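Immunoreactive 84kD antigen PG93 (Porphyromonas gingivalis, PDB 5M11) is an essential surface component of the type-IX secretion system of this oral bacterium and binds calcium and zinc ions. Local coordinates at residues T111-G119 / T148-L156; I79-D87 / T96-N104. All coordinates share one frame; numbering follows the deposited sequence.

Interaction 1 of 2, residues T111-G119 / T148-L156; sequences TLNRLLIVG and TKVTDVAKL
Arg114 takes hold of Asp152 side-on, NE bonding OD1 at 2.8 Å and NH2 bonding OD2 at 3.0 Å, so each carboxylate oxygen is met on its syn side. Both oxygens lie close to the guanidinium plane, although the two flat groups are twisted 32° apart. With CG anti to the backbone N (chi1 -170°) and two further bends, the arginine lays its NE edge along the acid. Asp152 OD1 also accepts from Val153 N at 2.8 Å, through its anti lone pair, while OD2 takes a second bond from Leu199 N. Nearby, Asn113 ND2 donates to Val150 O (2.8 Å) from above the carbonyl plane. Further along, the contact turns apolar: Leu116 CB faces Val153 CG1 at 4.0 Å, and Val118 CG2 sits 3.7 Å from Lys155 CB, in the lysine's aliphatic part. Strands 114-118 and 150-155 run almost parallel (12°), axes 7.0 Å apart. Each is the first, innermost strand of its propeller blade, and a classic bulge marks each at the polar patch. Between these two segments the polar links all use a side chain, while a main-chain bond of Val150 to Gly126 joins the blades close by. The pair probably offsets the charge of the buried acid; arginine suits the place because NE and NH2 can bond both carboxylate oxygens at once while NH1 bonds Leu237 O weakly.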
ATOM      1  N   THR A 111      -8.914  -0.934 -18.227  1.00 49.88           N
ATOM      2  CA  THR A 111      -8.685   0.497 -18.435  1.00 48.15           C
ATOM      3  C   THR A 111      -9.987   1.203 -18.737  1.00 47.66           C
ATOM      4  O   THR A 111     -10.757   0.722 -19.559  1.00 46.02           O
ATOM      5  CB  THR A 111      -7.682   0.680 -19.570  1.00 54.03           C
ATOM      6  OG1 THR A 111      -6.455   0.075 -19.173  1.00 54.38           O
ATOM      7  CG2 THR A 111      -7.476   2.150 -19.975  1.00 52.01           C
ATOM      8  N   LEU A 112     -10.248   2.316 -18.051  1.00 43.16           N
ATOM      9  CA  LEU A 112     -11.437   3.138 -18.321  1.00 39.89           C
ATOM     10  C   LEU A 112     -11.007   4.413 -19.022  1.00 43.62           C
ATOM     11  O   LEU A 112     -10.007   5.024 -18.654  1.00 45.42           O
ATOM     12  CB  LEU A 112     -12.221   3.449 -17.038  1.00 39.09           C
ATOM     13  CG  LEU A 112     -13.643   3.936 -17.217  1.00 41.35           C
ATOM     14  CD1 LEU A 112     -14.613   2.796 -17.245  1.00 39.11           C
ATOM     15  CD2 LEU A 112     -14.017   4.868 -16.086  1.00 48.36           C
ATOM     16  N   ASN A 113     -11.750   4.801 -20.036  1.00 40.01           N
ATOM     17  CA  ASN A 113     -11.482   5.992 -20.832  1.00 39.94           C
ATOM     18  C   ASN A 113     -12.551   7.045 -20.555  1.00 43.92           C
ATOM     19  O   ASN A 113     -12.235   8.233 -20.520  1.00 45.28           O
ATOM     20  CB  ASN A 113     -11.417   5.634 -22.335  1.00 40.71           C
ATOM     21  CG  ASN A 113     -10.505   4.462 -22.683  1.00 70.59           C
ATOM     22  OD1 ASN A 113      -9.317   4.395 -22.303  1.00 64.83           O
ATOM     23  ND2 ASN A 113     -11.044   3.507 -23.424  1.00 61.22           N
ATOM     24  N   ARG A 114     -13.817   6.620 -20.343  1.00 39.44           N
ATOM     25  CA  ARG A 114     -14.917   7.551 -20.065  1.00 38.19           C
ATOM     26  C   ARG A 114     -15.958   6.937 -19.121  1.00 41.49           C
ATOM     27  O   ARG A 114     -16.351   5.776 -19.281  1.00 41.76           O
ATOM     28  CB  ARG A 114     -15.588   8.027 -21.380  1.00 34.53           C
ATOM     29  CG  ARG A 114     -16.589   9.176 -21.228  1.00 41.21           C
ATOM     30  CD  ARG A 114     -15.952  10.511 -20.877  1.00 43.85           C
ATOM     31  NE  ARG A 114     -15.160  11.084 -21.972  1.00 42.96           N
ATOM     32  CZ  ARG A 114     -14.185  11.980 -21.806  1.00 50.38           C
ATOM     33  NH1 ARG A 114     -13.866  12.406 -20.593  1.00 43.33           N
ATOM     34  NH2 ARG A 114     -13.528  12.459 -22.853  1.00 28.18           N
ATOM     35  N   LEU A 115     -16.383   7.731 -18.130  1.00 36.79           N
ATOM     36  CA  LEU A 115     -17.434   7.396 -17.175  1.00 36.08           C
ATOM     37  C   LEU A 115     -18.450   8.490 -17.307  1.00 41.15           C
ATOM     38  O   LEU A 115     -18.306   9.549 -16.708  1.00 44.42           O
ATOM     39  CB  LEU A 115     -16.875   7.262 -15.747  1.00 37.32           C
ATOM     40  CG  LEU A 115     -17.789   6.964 -14.541  1.00 41.18           C
ATOM     41  CD1 LEU A 115     -18.913   6.006 -14.875  1.00 40.79           C
ATOM     42  CD2 LEU A 115     -16.969   6.422 -13.382  1.00 41.57           C
ATOM     43  N   LEU A 116     -19.415   8.274 -18.186  1.00 35.15           N
ATOM     44  CA  LEU A 116     -20.452   9.225 -18.514  1.00 33.88           C
ATOM     45  C   LEU A 116     -21.753   8.909 -17.772  1.00 37.80           C
ATOM     46  O   LEU A 116     -22.348   7.865 -18.010  1.00 37.59           O
ATOM     47  CB  LEU A 116     -20.666   9.180 -20.041  1.00 32.63           C
ATOM     48  CG  LEU A 116     -21.684  10.155 -20.600  1.00 37.59           C
ATOM     49  CD1 LEU A 116     -21.133  11.573 -20.621  1.00 37.73           C
ATOM     50  CD2 LEU A 116     -22.108   9.734 -21.974  1.00 42.34           C
ATOM     51  N   ILE A 117     -22.218   9.813 -16.902  1.00 35.01           N
ATOM     52  CA  ILE A 117     -23.507   9.615 -16.199  1.00 34.60           C
ATOM     53  C   ILE A 117     -24.597  10.498 -16.846  1.00 41.30           C
ATOM     54  O   ILE A 117     -24.512  11.734 -16.797  1.00 43.18           O
ATOM     55  CB  ILE A 117     -23.419   9.861 -14.670  1.00 37.29           C
ATOM     56  CG1 ILE A 117     -22.495   8.819 -14.005  1.00 36.50           C
ATOM     57  CG2 ILE A 117     -24.825   9.900 -14.059  1.00 37.42           C
ATOM     58  CD1 ILE A 117     -22.456   8.816 -12.531  1.00 39.37           C
ATOM     59  N   VAL A 118     -25.586   9.858 -17.485  1.00 37.22           N
ATOM     60  CA  VAL A 118     -26.731  10.527 -18.119  1.00 37.33           C
ATOM     61  C   VAL A 118     -27.973  10.056 -17.391  1.00 42.07           C
ATOM     62  O   VAL A 118     -28.321   8.883 -17.492  1.00 41.54           O
ATOM     63  CB  VAL A 118     -26.823  10.259 -19.644  1.00 39.54           C
ATOM     64  CG1 VAL A 118     -27.945  11.063 -20.269  1.00 39.89           C
ATOM     65  CG2 VAL A 118     -25.502  10.530 -20.345  1.00 38.15           C
ATOM     66  N   GLY A 119     -28.580  10.937 -16.613  1.00 41.38           N
ATOM     67  CA  GLY A 119     -29.769  10.609 -15.827  1.00 43.80           C
ATOM     68  C   GLY A 119     -29.528   9.535 -14.783  1.00 49.50           C
ATOM     69  O   GLY A 119     -28.795   9.750 -13.812  1.00 49.91           O
ATOM     70  N   THR A 148     -13.481  -5.075 -26.645  1.00 42.33           N
ATOM     71  CA  THR A 148     -12.844  -4.192 -27.617  1.00 42.23           C
ATOM     72  C   THR A 148     -12.672  -2.838 -26.974  1.00 46.07           C
ATOM     73  O   THR A 148     -13.623  -2.332 -26.377  1.00 44.22           O
ATOM     74  CB  THR A 148     -13.684  -4.117 -28.908  1.00 47.63           C
ATOM     75  OG1 THR A 148     -13.920  -5.444 -29.373  1.00 53.59           O
ATOM     76  CG2 THR A 148     -13.050  -3.249 -30.011  1.00 43.12           C
ATOM     77  N   LYS A 149     -11.476  -2.238 -27.100  1.00 44.18           N
ATOM     78  CA  LYS A 149     -11.237  -0.920 -26.535  1.00 42.64           C
ATOM     79  C   LYS A 149     -12.187   0.052 -27.210  1.00 46.59           C
ATOM     80  O   LYS A 149     -12.236   0.074 -28.436  1.00 47.66           O
ATOM     81  CB  LYS A 149      -9.758  -0.489 -26.710  1.00 46.23           C
ATOM     82  CG  LYS A 149      -9.406   0.819 -26.004  1.00 49.75           C
ATOM     83  CD  LYS A 149      -7.974   1.225 -26.189  1.00 59.04           C
ATOM     84  CE  LYS A 149      -7.784   2.726 -26.099  1.00 72.42           C
ATOM     85  NZ  LYS A 149      -8.330   3.441 -27.291  1.00 79.06           N
ATOM     86  N   VAL A 150     -13.021   0.747 -26.404  1.00 41.63           N
ATOM     87  CA  VAL A 150     -13.959   1.809 -26.791  1.00 39.93           C
ATOM     88  C   VAL A 150     -13.353   3.112 -26.239  1.00 44.65           C
ATOM     89  O   VAL A 150     -13.323   3.326 -25.033  1.00 46.51           O
ATOM     90  CB  VAL A 150     -15.419   1.569 -26.319  1.00 42.21           C
ATOM     91  CG1 VAL A 150     -16.280   2.820 -26.520  1.00 40.85           C
ATOM     92  CG2 VAL A 150     -16.032   0.377 -27.038  1.00 42.32           C
ATOM     93  N   THR A 151     -12.830   3.943 -27.126  1.00 40.06           N
ATOM     94  CA  THR A 151     -12.145   5.198 -26.853  1.00 38.99           C
ATOM     95  C   THR A 151     -13.032   6.236 -26.096  1.00 42.20           C
ATOM     96  O   THR A 151     -12.515   6.885 -25.182  1.00 44.49           O
ATOM     97  CB  THR A 151     -11.619   5.707 -28.189  1.00 40.75           C
ATOM     98  OG1 THR A 151     -10.660   4.749 -28.651  1.00 40.75           O
ATOM     99  CG2 THR A 151     -10.998   7.086 -28.108  1.00 37.90           C
ATOM    100  N   ASP A 152     -14.317   6.409 -26.457  1.00 35.84           N
ATOM    101  CA  ASP A 152     -15.171   7.409 -25.802  1.00 34.71           C
ATOM    102  C   ASP A 152     -16.665   7.147 -26.042  1.00 37.16           C
ATOM    103  O   ASP A 152     -17.012   6.348 -26.913  1.00 38.90           O
ATOM    104  CB  ASP A 152     -14.816   8.830 -26.304  1.00 38.03           C
ATOM    105  CG  ASP A 152     -14.922   9.917 -25.241  1.00 57.67           C
ATOM    106  OD1 ASP A 152     -15.812   9.816 -24.363  1.00 62.50           O
ATOM    107  OD2 ASP A 152     -14.151  10.883 -25.310  1.00 61.66           O
ATOM    108  N   VAL A 153     -17.539   7.815 -25.272  1.00 29.90           N
ATOM    109  CA  VAL A 153     -18.971   7.656 -25.419  1.00 29.81           C
ATOM    110  C   VAL A 153     -19.679   9.033 -25.219  1.00 36.47           C
ATOM    111  O   VAL A 153     -19.177   9.921 -24.503  1.00 36.85           O
ATOM    112  CB  VAL A 153     -19.556   6.517 -24.506  1.00 33.19           C
ATOM    113  CG1 VAL A 153     -19.418   6.804 -23.006  1.00 32.69           C
ATOM    114  CG2 VAL A 153     -20.999   6.152 -24.882  1.00 32.33           C
ATOM    115  N   ALA A 154     -20.818   9.204 -25.917  1.00 31.45           N
ATOM    116  CA  ALA A 154     -21.633  10.393 -25.848  1.00 30.57           C
ATOM    117  C   ALA A 154     -23.121  10.032 -26.075  1.00 39.85           C
ATOM    118  O   ALA A 154     -23.454   9.193 -26.907  1.00 39.76           O
ATOM    119  CB  ALA A 154     -21.161  11.424 -26.853  1.00 30.11           C
ATOM    120  N   LYS A 155     -24.004  10.650 -25.302  1.00 38.82           N
ATOM    121  CA  LYS A 155     -25.415  10.404 -25.410  1.00 40.12           C
ATOM    122  C   LYS A 155     -26.040  11.601 -26.106  1.00 49.85           C
ATOM    123  O   LYS A 155     -25.714  12.749 -25.798  1.00 50.90           O
ATOM    124  CB  LYS A 155     -25.990  10.146 -23.998  1.00 41.96           C
ATOM    125  CG  LYS A 155     -27.463   9.821 -23.905  1.00 50.32           C
ATOM    126  CD  LYS A 155     -27.844   8.431 -24.374  1.00 60.42           C
ATOM    127  CE  LYS A 155     -29.285   8.133 -24.012  1.00 81.36           C
ATOM    128  NZ  LYS A 155     -30.251   8.966 -24.781  1.00 94.98           N
ATOM    129  N   LEU A 156     -26.936  11.326 -27.040  1.00 50.01           N
ATOM    130  CA  LEU A 156     -27.636  12.335 -27.815  1.00 52.56           C
ATOM    131  C   LEU A 156     -29.176  12.290 -27.606  1.00 60.39           C
ATOM    132  O   LEU A 156     -29.718  11.533 -26.797  1.00 58.13           O
ATOM    133  CB  LEU A 156     -27.313  12.113 -29.310  1.00 53.26           C
ATOM    134  CG  LEU A 156     -25.908  12.413 -29.773  1.00 59.05           C
ATOM    135  CD1 LEU A 156     -25.555  11.561 -30.957  1.00 60.14           C
ATOM    136  CD2 LEU A 156     -25.784  13.847 -30.194  1.00 65.20           C
TER

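Interaction 2 of 2, residues I79-D87 / T96-N104; sequences IYYASGNID and TNVPALKDN
Val98 N donates to Ile86 O at 2.8 Å, a firm backbone bond within one blade; the return bond from Ile86 N is weak. Side-chain polarity centres on Asn97, whose CG turns away from its backbone N (chi1 -155°), bringing ND2 to Asn85 OD1 at 3.0 Å and to Asp87 OD1 at 2.8 Å. Both bonds are bent (133°) and tilted about 30° from its amide plane, a compromise that shares ND2 between two acceptors. Asp87 OD1 also bonds Ser61 OG and OD2 bonds Tyr81 OH, while Asn85 ND2 bonds Asp62. Lys102 lies alongside Asn85, CD 3.5 Å from ND2, its amine paired with Asp103. Apolar contacts gather round Leu101, whose CD1 touches Ile86 CD1 at 3.8 Å and the Tyr80 ring edge at CE1, 4.0 Å away. Ile86 CG2 packs on Val98 CB, and both residues meet Leu133 and Ile140 of the next blade. Gly84 ends the type I turn from Tyr81, its O 3.4 Å from Leu101 CB in the weakly bonded helical turn about 100-103; a CB would crowd the preceding carbonyl O, so glycine fits. An amide suits position 97 by offering N-H groups to two buried oxygens; branched aliphatics face the next blade.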
ATOM      1  N   ILE A  79     -18.218   4.687  -8.208  1.00 45.25           N
ATOM      2  CA  ILE A  79     -16.782   4.489  -7.977  1.00 46.35           C
ATOM      3  C   ILE A  79     -16.301   3.332  -8.834  1.00 50.37           C
ATOM      4  O   ILE A  79     -16.699   2.188  -8.594  1.00 51.36           O
ATOM      5  CB  ILE A  79     -16.406   4.241  -6.485  1.00 52.09           C
ATOM      6  CG1 ILE A  79     -16.986   5.303  -5.539  1.00 54.34           C
ATOM      7  CG2 ILE A  79     -14.895   4.158  -6.337  1.00 53.75           C
ATOM      8  CD1 ILE A  79     -17.208   4.813  -4.135  1.00 57.73           C
ATOM      9  N   TYR A  80     -15.447   3.618  -9.821  1.00 45.18           N
ATOM     10  CA  TYR A  80     -14.881   2.575 -10.668  1.00 43.64           C
ATOM     11  C   TYR A  80     -13.421   2.340 -10.241  1.00 48.67           C
ATOM     12  O   TYR A  80     -12.609   3.266 -10.155  1.00 46.84           O
ATOM     13  CB  TYR A  80     -15.019   2.894 -12.176  1.00 41.79           C
ATOM     14  CG  TYR A  80     -14.441   1.822 -13.068  1.00 40.94           C
ATOM     15  CD1 TYR A  80     -15.216   0.755 -13.498  1.00 41.08           C
ATOM     16  CD2 TYR A  80     -13.098   1.851 -13.449  1.00 43.15           C
ATOM     17  CE1 TYR A  80     -14.678  -0.258 -14.297  1.00 42.41           C
ATOM     18  CE2 TYR A  80     -12.544   0.843 -14.241  1.00 44.18           C
ATOM     19  CZ  TYR A  80     -13.336  -0.221 -14.651  1.00 47.79           C
ATOM     20  OH  TYR A  80     -12.794  -1.230 -15.403  1.00 40.62           O
ATOM     21  N   TYR A  81     -13.119   1.073  -9.980  1.00 47.34           N
ATOM     22  CA  TYR A  81     -11.823   0.595  -9.504  1.00 49.28           C
ATOM     23  C   TYR A  81     -10.921   0.094 -10.627  1.00 52.64           C
ATOM     24  O   TYR A  81     -11.415  -0.378 -11.643  1.00 50.31           O
ATOM     25  CB  TYR A  81     -12.051  -0.540  -8.493  1.00 50.63           C
ATOM     26  CG  TYR A  81     -12.740  -0.073  -7.233  1.00 51.51           C
ATOM     27  CD1 TYR A  81     -12.011   0.475  -6.179  1.00 55.93           C
ATOM     28  CD2 TYR A  81     -14.122  -0.156  -7.100  1.00 50.21           C
ATOM     29  CE1 TYR A  81     -12.640   0.916  -5.017  1.00 57.61           C
ATOM     30  CE2 TYR A  81     -14.765   0.277  -5.938  1.00 52.19           C
ATOM     31  CZ  TYR A  81     -14.017   0.810  -4.899  1.00 61.02           C
ATOM     32  OH  TYR A  81     -14.635   1.213  -3.743  1.00 60.22           O
ATOM     33  N   ALA A  82      -9.593   0.154 -10.414  1.00 51.61           N
ATOM     34  CA  ALA A  82      -8.559  -0.334 -11.336  1.00 51.83           C
ATOM     35  C   ALA A  82      -8.757  -1.829 -11.655  1.00 56.51           C
ATOM     36  O   ALA A  82      -8.430  -2.280 -12.744  1.00 56.45           O
ATOM     37  CB  ALA A  82      -7.184  -0.114 -10.726  1.00 55.43           C
ATOM     38  N   SER A  83      -9.322  -2.578 -10.713  1.00 53.82           N
ATOM     39  CA  SER A  83      -9.572  -3.999 -10.854  1.00 54.67           C
ATOM     40  C   SER A  83     -10.833  -4.307 -11.688  1.00 60.09           C
ATOM     41  O   SER A  83     -11.227  -5.476 -11.780  1.00 63.61           O
ATOM     42  CB  SER A  83      -9.720  -4.619  -9.469  1.00 58.85           C
ATOM     43  OG  SER A  83     -10.931  -4.221  -8.844  1.00 64.29           O
ATOM     44  N   GLY A  84     -11.490  -3.283 -12.219  1.00 52.67           N
ATOM     45  CA  GLY A  84     -12.742  -3.454 -12.941  1.00 49.90           C
ATOM     46  C   GLY A  84     -13.977  -3.440 -12.052  1.00 53.18           C
ATOM     47  O   GLY A  84     -15.112  -3.417 -12.552  1.00 52.68           O
ATOM     48  N   ASN A  85     -13.782  -3.434 -10.732  1.00 49.38           N
ATOM     49  CA  ASN A  85     -14.890  -3.384  -9.777  1.00 48.84           C
ATOM     50  C   ASN A  85     -15.604  -2.026  -9.774  1.00 51.15           C
ATOM     51  O   ASN A  85     -15.006  -1.000 -10.106  1.00 52.72           O
ATOM     52  CB  ASN A  85     -14.374  -3.674  -8.377  1.00 52.00           C
ATOM     53  CG  ASN A  85     -15.298  -4.488  -7.525  1.00 58.02           C
ATOM     54  OD1 ASN A  85     -16.515  -4.555  -7.731  1.00 50.39           O
ATOM     55  ND2 ASN A  85     -14.728  -5.099  -6.517  1.00 51.57           N
ATOM     56  N   ILE A  86     -16.878  -2.031  -9.374  1.00 44.23           N
ATOM     57  CA  ILE A  86     -17.745  -0.855  -9.267  1.00 41.56           C
ATOM     58  C   ILE A  86     -18.443  -0.854  -7.906  1.00 47.35           C
ATOM     59  O   ILE A  86     -18.897  -1.905  -7.412  1.00 47.49           O
ATOM     60  CB  ILE A  86     -18.789  -0.834 -10.419  1.00 41.72           C
ATOM     61  CG1 ILE A  86     -18.142  -0.583 -11.806  1.00 39.71           C
ATOM     62  CG2 ILE A  86     -19.924   0.148 -10.151  1.00 42.23           C
ATOM     63  CD1 ILE A  86     -18.791  -1.327 -12.913  1.00 34.01           C
ATOM     64  N   ASP A  87     -18.557   0.341  -7.329  1.00 44.32           N
ATOM     65  CA  ASP A  87     -19.285   0.604  -6.099  1.00 45.72           C
ATOM     66  C   ASP A  87     -20.231   1.763  -6.351  1.00 48.22           C
ATOM     67  O   ASP A  87     -19.907   2.643  -7.157  1.00 46.17           O
ATOM     68  CB  ASP A  87     -18.321   0.932  -4.939  1.00 50.91           C
ATOM     69  CG  ASP A  87     -17.876  -0.239  -4.078  1.00 64.23           C
ATOM     70  OD1 ASP A  87     -18.399  -1.365  -4.277  1.00 65.67           O
ATOM     71  OD2 ASP A  87     -17.047  -0.020  -3.169  1.00 67.84           O
ATOM     72  N   THR A  96     -22.973  -0.116  -2.614  1.00 49.56           N
ATOM     73  CA  THR A  96     -23.575  -1.249  -3.317  1.00 47.98           C
ATOM     74  C   THR A  96     -22.577  -1.722  -4.358  1.00 51.18           C
ATOM     75  O   THR A  96     -22.151  -0.924  -5.208  1.00 50.00           O
ATOM     76  CB  THR A  96     -24.935  -0.875  -3.904  1.00 49.73           C
ATOM     77  OG1 THR A  96     -25.693  -0.176  -2.919  1.00 55.43           O
ATOM     78  CG2 THR A  96     -25.697  -2.073  -4.355  1.00 40.92           C
ATOM     79  N   ASN A  97     -22.185  -3.007  -4.279  1.00 47.43           N
ATOM     80  CA  ASN A  97     -21.165  -3.554  -5.177  1.00 46.20           C
ATOM     81  C   ASN A  97     -21.727  -3.994  -6.537  1.00 48.87           C
ATOM     82  O   ASN A  97     -22.817  -4.561  -6.595  1.00 51.09           O
ATOM     83  CB  ASN A  97     -20.427  -4.732  -4.508  1.00 44.40           C
ATOM     84  CG  ASN A  97     -19.021  -4.991  -5.020  1.00 69.71           C
ATOM     85  OD1 ASN A  97     -18.536  -6.134  -5.031  1.00 57.28           O
ATOM     86  ND2 ASN A  97     -18.316  -3.935  -5.437  1.00 63.14           N
ATOM     87  N   VAL A  98     -20.981  -3.747  -7.624  1.00 41.89           N
ATOM     88  CA  VAL A  98     -21.346  -4.196  -8.976  1.00 39.61           C
ATOM     89  C   VAL A  98     -20.073  -4.897  -9.535  1.00 49.15           C
ATOM     90  O   VAL A  98     -19.263  -4.261 -10.229  1.00 49.18           O
ATOM     91  CB  VAL A  98     -21.908  -3.055  -9.883  1.00 39.83           C
ATOM     92  CG1 VAL A  98     -22.457  -3.603 -11.185  1.00 37.02           C
ATOM     93  CG2 VAL A  98     -22.987  -2.232  -9.172  1.00 39.89           C
ATOM     94  N   PRO A  99     -19.831  -6.192  -9.165  1.00 48.89           N
ATOM     95  CA  PRO A  99     -18.565  -6.854  -9.555  1.00 49.23           C
ATOM     96  C   PRO A  99     -18.550  -7.591 -10.897  1.00 54.42           C
ATOM     97  O   PRO A  99     -17.566  -8.290 -11.171  1.00 55.64           O
ATOM     98  CB  PRO A  99     -18.354  -7.865  -8.434  1.00 52.24           C
ATOM     99  CG  PRO A  99     -19.713  -8.210  -7.970  1.00 56.08           C
ATOM    100  CD  PRO A  99     -20.637  -7.069  -8.284  1.00 50.92           C
ATOM    101  N   ALA A 100     -19.610  -7.449 -11.719  1.00 50.26           N
ATOM    102  CA  ALA A 100     -19.759  -8.114 -13.027  1.00 49.77           C
ATOM    103  C   ALA A 100     -18.538  -7.960 -13.942  1.00 55.55           C
ATOM    104  O   ALA A 100     -18.148  -8.956 -14.553  1.00 57.18           O
ATOM    105  CB  ALA A 100     -20.988  -7.589 -13.745  1.00 48.87           C
ATOM    106  N   LEU A 101     -17.928  -6.737 -14.030  1.00 51.02           N
ATOM    107  CA  LEU A 101     -16.780  -6.492 -14.908  1.00 50.33           C
ATOM    108  C   LEU A 101     -15.538  -7.139 -14.375  1.00 57.31           C
ATOM    109  O   LEU A 101     -14.823  -7.751 -15.159  1.00 58.97           O
ATOM    110  CB  LEU A 101     -16.520  -4.995 -15.164  1.00 48.80           C
ATOM    111  CG  LEU A 101     -17.567  -4.242 -16.017  1.00 50.53           C
ATOM    112  CD1 LEU A 101     -17.242  -2.768 -16.101  1.00 48.96           C
ATOM    113  CD2 LEU A 101     -17.655  -4.803 -17.424  1.00 52.67           C
ATOM    114  N   LYS A 102     -15.273  -7.019 -13.059  1.00 54.53           N
ATOM    115  CA  LYS A 102     -14.099  -7.602 -12.410  1.00 57.08           C
ATOM    116  C   LYS A 102     -14.157  -9.144 -12.497  1.00 64.87           C
ATOM    117  O   LYS A 102     -13.123  -9.797 -12.746  1.00 66.69           O
ATOM    118  CB  LYS A 102     -14.020  -7.122 -10.941  1.00 60.31           C
ATOM    119  CG  LYS A 102     -13.086  -7.921 -10.016  1.00 73.11           C
ATOM    120  CD  LYS A 102     -13.366  -7.690  -8.525  1.00 86.64           C
ATOM    121  CE  LYS A 102     -14.538  -8.475  -7.967  1.00 98.40           C
ATOM    122  NZ  LYS A 102     -14.195  -9.895  -7.685  1.00109.16           N
ATOM    123  N   ASP A 103     -15.375  -9.715 -12.305  1.00 60.84           N
ATOM    124  CA  ASP A 103     -15.594 -11.162 -12.329  1.00 62.34           C
ATOM    125  C   ASP A 103     -15.502 -11.741 -13.757  1.00 68.30           C
ATOM    126  O   ASP A 103     -15.241 -12.941 -13.910  1.00 69.95           O
ATOM    127  CB  ASP A 103     -16.928 -11.533 -11.664  1.00 63.51           C
ATOM    128  CG  ASP A 103     -17.006 -11.301 -10.152  1.00 75.64           C
ATOM    129  OD1 ASP A 103     -15.933 -11.096  -9.515  1.00 75.44           O
ATOM    130  OD2 ASP A 103     -18.131 -11.360  -9.600  1.00 83.77           O
ATOM    131  N   ASN A 104     -15.666 -10.895 -14.798  1.00 64.60           N
ATOM    132  CA  ASN A 104     -15.545 -11.352 -16.186  1.00 64.99           C
ATOM    133  C   ASN A 104     -14.051 -11.495 -16.539  1.00 71.98           C
ATOM    134  O   ASN A 104     -13.331 -10.515 -16.778  1.00 69.89           O
ATOM    135  CB  ASN A 104     -16.296 -10.436 -17.148  1.00 62.37           C
ATOM    136  CG  ASN A 104     -16.675 -11.107 -18.448  1.00 83.61           C
ATOM    137  OD1 ASN A 104     -15.846 -11.731 -19.130  1.00 78.66           O
ATOM    138  ND2 ASN A 104     -17.935 -10.952 -18.844  1.00 72.07           N
TER

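How the interactions relate
Interaction 2 lies within one propeller blade and interaction 1 between the next two, their centres 16 Å apart. A short, weakly bonded helical turn about 100-103 leads from outer strand 95-98 towards inner strand 112-118. The two contacts meet at Tyr80: Leu112 CB packs 3.8 Å from Tyr80 CE2, and Leu115 CD2 is 4.2 Å from Tyr80 CB. These leucines use the side of strand 112-118 turned from interaction 1. Interaction 2 is nearer to zinc: the Val98 side chain is about 11 Å from a bound ion and about 8 Å from that of the zinc ligand Asp134, and the Ser83 side chain is about 8 Å from a bound calcium ion; neither contact supplies a zinc ligand.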